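Local atomic coordinates of methyltransferase FkbM (Methylobacillus flagellatus KT, PDB entry 2PY6), a protein that probably transfers a methyl group to a substrate not yet identified. Residues V45-R49 with R112-A116; D342-E347 with I367-H371. All blocks are in the same frame, centred on the assembly; numbering follows the deposited sequence. Where two conformers were deposited one is given.

Interaction 1: V45-R49 with R112-A116; sequences VIARR and RDLVA
Asp113 sits between two consecutive arginines of the helix end and gives each of them one carboxylate oxygen. Asp113 OD1 takes the N-H of Arg48 NE through its syn lone pair at 2.7 Å, a short salt bridge that is noticeably bent, with an N-H...O angle of 131° and the oxygen tilted out of the guanidinium plane. The second bridge, from Arg49 NE to Asp113 OD2, is longer at 3.1 Å but straighter; here the oxygen lies in the guanidinium plane, while the guanidinium as a whole is turned 84° from the carboxylate. A water ties the Arg49 pair together again, accepting from Arg49 NH2 and donating to Asp113 OD2. Two cationic side chains thus share a single carboxylate, and an alanine in place of Asp113 would probably leave both arginines without this counter-charge and their guanidinium groups freer to swing.

Beyond the charges, the Arg112 side chain crosses that of Arg48 at about a right angle and lays its CD over the centre of one face of the Arg48 guanidinium, 3.8 Å above the plane. Further inward, Val45 turns both methyls onto the Asp113 backbone. With Val45 CG1 anti to the backbone N (chi1 174°), that methyl rests 3.6 Å from Asp113 CA, and Val45 CG2 comes equally near Asp113 N. Val45 CG1 also meets Val115 CG2 at 4.1 Å, the point where the contact becomes apolar and buried.

Helix 40-49 thereby packs its last turn against the turn that leads into strand 114-118 and the first residues of that strand. The strand runs between 54-58 and 140-142 in a mixed sheet, Val115 making backbone bonds to Arg54 and Val56, and Thr53, in the loop between helix and sheet, touches both valines.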
loop_
_atom_site.group_PDB
_atom_site.type_symbol
_atom_site.label_atom_id
_atom_site.label_comp_id
_atom_site.label_asym_id
_atom_site.label_seq_id
_atom_site.Cartn_x
_atom_site.Cartn_y
_atom_site.Cartn_z
ATOM N N VAL A 45 -21.191 -15.232 -33.566
ATOM C CA VAL A 45 -21.983 -15.611 -32.388
ATOM C C VAL A 45 -23.239 -14.721 -32.297
ATOM O O VAL A 45 -24.380 -15.240 -32.193
ATOM C CB VAL A 45 -21.185 -15.537 -31.070
ATOM C CG1 VAL A 45 -22.099 -15.805 -29.881
ATOM C CG2 VAL A 45 -20.057 -16.550 -31.060
ATOM N N ILE A 46 -23.036 -13.398 -32.358
ATOM C CA ILE A 46 -24.144 -12.436 -32.276
ATOM C C ILE A 46 -25.192 -12.721 -33.373
ATOM O O ILE A 46 -26.387 -12.701 -33.082
ATOM C CB ILE A 46 -23.661 -10.948 -32.273
ATOM C CG1 ILE A 46 -22.892 -10.640 -30.988
ATOM C CG2 ILE A 46 -24.839 -9.975 -32.355
ATOM C CD1 ILE A 46 -22.187 -9.277 -30.985
ATOM N N ALA A 47 -24.740 -13.027 -34.602
ATOM C CA ALA A 47 -25.629 -13.381 -35.700
ATOM C C ALA A 47 -26.421 -14.648 -35.403
ATOM O O ALA A 47 -27.577 -14.762 -35.773
ATOM C CB ALA A 47 -24.833 -13.598 -36.977
ATOM N N ARG A 48 -25.773 -15.606 -34.757
ATOM C CA ARG A 48 -26.377 -16.886 -34.448
ATOM C C ARG A 48 -27.339 -16.787 -33.273
ATOM O O ARG A 48 -28.436 -17.360 -33.335
ATOM C CB ARG A 48 -25.269 -17.871 -34.054
ATOM C CG ARG A 48 -25.564 -19.314 -34.251
ATOM C CD ARG A 48 -24.750 -20.205 -33.302
ATOM N NE ARG A 48 -23.382 -19.755 -33.010
ATOM C CZ ARG A 48 -22.298 -19.980 -33.759
ATOM N NH1 ARG A 48 -22.363 -20.602 -34.927
ATOM N NH2 ARG A 48 -21.118 -19.518 -33.341
ATOM N N ARG A 49 -26.928 -16.079 -32.205
ATOM C CA ARG A 49 -27.697 -16.028 -30.938
ATOM C C ARG A 49 -28.372 -14.726 -30.542
ATOM O O ARG A 49 -29.251 -14.734 -29.671
ATOM C CB ARG A 49 -26.832 -16.545 -29.770
ATOM C CG ARG A 49 -26.441 -18.019 -29.892
ATOM C CD ARG A 49 -27.697 -18.960 -29.880
ATOM N NE ARG A 49 -27.399 -20.320 -30.355
ATOM C CZ ARG A 49 -28.195 -21.066 -31.124
ATOM N NH1 ARG A 49 -29.374 -20.620 -31.568
ATOM N NH2 ARG A 49 -27.785 -22.283 -31.484
ATOM N N ARG A 112 -20.198 -22.182 -26.817
ATOM C CA ARG A 112 -19.755 -21.757 -28.162
ATOM C C ARG A 112 -19.397 -20.323 -28.638
ATOM O O ARG A 112 -18.217 -20.175 -29.006
ATOM C CB ARG A 112 -20.597 -22.496 -29.242
ATOM C CG ARG A 112 -20.260 -22.114 -30.689
ATOM C CD ARG A 112 -20.965 -23.026 -31.674
ATOM N NE ARG A 112 -20.515 -24.417 -31.536
ATOM C CZ ARG A 112 -19.374 -24.913 -32.031
ATOM N NH1 ARG A 112 -18.512 -24.144 -32.690
ATOM N NH2 ARG A 112 -19.065 -26.195 -31.854
ATOM N N ASP A 113 -20.178 -19.231 -28.616
ATOM C CA ASP A 113 -21.511 -18.874 -28.037
ATOM C C ASP A 113 -21.361 -17.964 -26.776
ATOM O O ASP A 113 -22.292 -17.178 -26.444
ATOM C CB ASP A 113 -22.564 -19.969 -27.926
ATOM C CG ASP A 113 -23.361 -20.153 -29.244
ATOM O OD1 ASP A 113 -22.827 -19.810 -30.339
ATOM O OD2 ASP A 113 -24.512 -20.646 -29.169
ATOM N N LEU A 114 -20.212 -18.090 -26.097
ATOM C CA LEU A 114 -19.865 -17.280 -24.923
ATOM C C LEU A 114 -18.791 -16.287 -25.362
ATOM O O LEU A 114 -17.728 -16.693 -25.856
ATOM C CB LEU A 114 -19.315 -18.137 -23.775
ATOM C CG LEU A 114 -18.927 -17.377 -22.489
ATOM C CD1 LEU A 114 -20.148 -16.742 -21.820
ATOM C CD2 LEU A 114 -18.197 -18.294 -21.521
ATOM N N VAL A 115 -19.083 -14.998 -25.181
ATOM C CA VAL A 115 -18.169 -13.916 -25.540
ATOM C C VAL A 115 -17.594 -13.298 -24.250
ATOM O O VAL A 115 -18.265 -13.267 -23.210
ATOM C CB VAL A 115 -18.910 -12.879 -26.363
ATOM C CG1 VAL A 115 -18.003 -11.742 -26.768
ATOM C CG2 VAL A 115 -19.524 -13.549 -27.622
ATOM N N ALA A 116 -16.352 -12.817 -24.310
ATOM C CA ALA A 116 -15.753 -12.135 -23.175
ATOM C C ALA A 116 -15.574 -10.631 -23.466
ATOM O O ALA A 116 -15.061 -10.230 -24.510
ATOM C CB ALA A 116 -14.439 -12.782 -22.794
HETATM O O HOH W 1 -24.583 -22.439 -30.853
#

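Interaction 2: D342-E347 with I367-H371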
loop_
_atom_site.group_PDB
_atom_site.type_symbol
_atom_site.label_atom_id
_atom_site.label_comp_id
_atom_site.label_asym_id
_atom_site.label_seq_id
_atom_site.Cartn_x
_atom_site.Cartn_y
_atom_site.Cartn_z
ATOM N N ASP A 342 -11.419 23.242 -19.950
ATOM C CA ASP A 342 -11.863 21.871 -19.833
ATOM C C ASP A 342 -13.078 21.876 -18.907
ATOM O O ASP A 342 -12.918 21.782 -17.693
ATOM C CB ASP A 342 -10.788 20.982 -19.241
ATOM C CG ASP A 342 -11.207 19.517 -19.172
ATOM O OD1 ASP A 342 -12.236 19.101 -19.764
ATOM O OD2 ASP A 342 -10.487 18.778 -18.503
ATOM N N ILE A 343 -14.277 21.953 -19.488
ATOM C CA ILE A 343 -15.516 22.052 -18.690
ATOM C C ILE A 343 -16.556 20.996 -18.997
ATOM O O ILE A 343 -16.523 20.371 -20.050
ATOM C CB ILE A 343 -16.108 23.507 -18.791
ATOM C CG1 ILE A 343 -16.532 23.864 -20.217
ATOM C CG2 ILE A 343 -15.032 24.507 -18.325
ATOM C CD1 ILE A 343 -17.408 25.123 -20.334
ATOM N N GLU A 344 -17.466 20.766 -18.051
ATOM C CA GLU A 344 -18.557 19.774 -18.273
ATOM C C GLU A 344 -19.651 20.297 -19.249
ATOM O O GLU A 344 -20.212 19.539 -20.067
ATOM C CB GLU A 344 -19.193 19.321 -16.935
ATOM N N GLY A 345 -19.898 21.602 -19.182
ATOM C CA GLY A 345 -20.897 22.273 -20.000
ATOM C C GLY A 345 -20.410 22.542 -21.409
ATOM O O GLY A 345 -19.371 22.055 -21.803
ATOM N N SER A 346 -21.186 23.304 -22.167
ATOM C CA SER A 346 -20.883 23.589 -23.548
ATOM C C SER A 346 -19.642 24.449 -23.668
ATOM O O SER A 346 -19.606 25.562 -23.141
ATOM C CB SER A 346 -22.063 24.321 -24.194
ATOM O OG SER A 346 -21.708 24.789 -25.483
ATOM N N GLU A 347 -18.612 23.919 -24.314
ATOM C CA GLU A 347 -17.376 24.701 -24.555
ATOM C C GLU A 347 -17.583 25.725 -25.639
ATOM O O GLU A 347 -16.870 26.711 -25.682
ATOM C CB GLU A 347 -16.157 23.799 -24.789
ATOM C CG GLU A 347 -15.680 23.169 -23.453
ATOM C CD GLU A 347 -14.421 22.416 -23.540
ATOM O OE1 GLU A 347 -13.950 22.228 -24.664
ATOM O OE2 GLU A 347 -13.906 21.997 -22.479
ATOM N N ILE A 367 -7.763 24.152 -25.544
ATOM C CA ILE A 367 -9.203 23.838 -25.442
ATOM C C ILE A 367 -9.423 22.332 -25.515
ATOM O O ILE A 367 -9.102 21.710 -26.541
ATOM C CB ILE A 367 -10.002 24.560 -26.558
ATOM C CG1 ILE A 367 -9.647 26.057 -26.663
ATOM C CG2 ILE A 367 -11.510 24.435 -26.322
ATOM C CD1 ILE A 367 -9.958 26.920 -25.405
ATOM N N SER A 368 -9.924 21.730 -24.436
ATOM C CA SER A 368 -10.102 20.277 -24.409
ATOM C C SER A 368 -11.119 19.947 -25.498
ATOM O O SER A 368 -12.126 20.646 -25.642
ATOM C CB SER A 368 -10.537 19.790 -23.042
ATOM O OG SER A 368 -11.831 20.204 -22.799
ATOM N N ALA A 369 -10.824 18.933 -26.304
ATOM C CA ALA A 369 -11.592 18.666 -27.528
ATOM C C ALA A 369 -12.251 17.319 -27.624
ATOM O O ALA A 369 -12.679 16.947 -28.702
ATOM C CB ALA A 369 -10.645 18.821 -28.702
ATOM N N TYR A 370 -12.369 16.615 -26.509
ATOM C CA TYR A 370 -12.870 15.247 -26.490
ATOM C C TYR A 370 -14.266 15.044 -25.912
ATOM O O TYR A 370 -14.661 13.899 -25.748
ATOM C CB TYR A 370 -11.895 14.388 -25.678
ATOM C CG TYR A 370 -11.941 14.672 -24.180
ATOM C CD1 TYR A 370 -11.203 15.697 -23.628
ATOM C CD2 TYR A 370 -12.768 13.920 -23.330
ATOM C CE1 TYR A 370 -11.251 15.960 -22.245
ATOM C CE2 TYR A 370 -12.842 14.188 -21.976
ATOM C CZ TYR A 370 -12.076 15.197 -21.432
ATOM O OH TYR A 370 -12.151 15.439 -20.071
ATOM N N HIS A 371 -15.003 16.113 -25.590
ATOM C CA HIS A 371 -16.316 15.973 -24.909
ATOM C C HIS A 371 -17.467 15.594 -25.830
ATOM O O HIS A 371 -18.402 14.908 -25.407
ATOM C CB HIS A 371 -16.666 17.244 -24.089
ATOM C CG HIS A 371 -15.629 17.590 -23.057
ATOM N ND1 HIS A 371 -15.579 16.982 -21.821
ATOM C CD2 HIS A 371 -14.558 18.416 -23.109
ATOM C CE1 HIS A 371 -14.542 17.445 -21.148
ATOM N NE2 HIS A 371 -13.904 18.315 -21.907
#
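Asp342 reaches across to Ser368 and His371, and its atoms can be taken in order. CB and CG lie alongside the serine hydroxyl, Asp342 CB 3.8 Å from Ser368 OG. Because CG is anti to the backbone N (chi1 -177°), the carboxylate is carried on to the histidine, where Asp342 OD1 receives a weak, bent hydrogen bond from His371 NE2 at 2.8 Å, lying at the edge of the imidazole near its plane. Asp342 OD2 is 4.0 Å from Tyr370 OH.

The imidazole is held on several sides. Ile343 O sits over the centre of one face of the His371 ring, and Tyr370 CD1 lies over the opposite face, toward the rim. A hydrogen bond links Ser368 OG and His371 NE2, either of which could be the donor. Ser368 OG is also 2.8 Å from Glu347 OE2, which accepts a nearly straight bond from Ile343 N through its anti lone pair.

The loop after strand 338-341 thus meets the end of neighbouring strand 364-368 and the turn beyond, in a seven-stranded sheet whose order 3-2-1-4-5-7-6 is that of class I Rossmann-like methyltransferases. In such enzymes the C-terminal ends of these strands border the active-site cleft; an unidentified molecule beside Ile343, probably from the crystallisation liquor, may mark the pocket.

In the fold
The two contacts belong to different sheets of one chain, their centres 38 Å apart and their nearest atoms about 24 Å apart, with no touch between them. Interaction 1 lies toward the periphery, its centre about 30 Å from the chain centre, and fastens a helix to an inner strand of the six-stranded sheet; exposed arginines supply formal ion pairs, with a small buried valine contact beneath. Interaction 2, about 10 Å from centre to centre, joins the loop after one strand of the methyltransferase sheet to the end of its neighbour and the turn beyond. Its chemistry is a compact polar network of carboxylates, hydroxyl and imidazole, none of its touching residues being exposed.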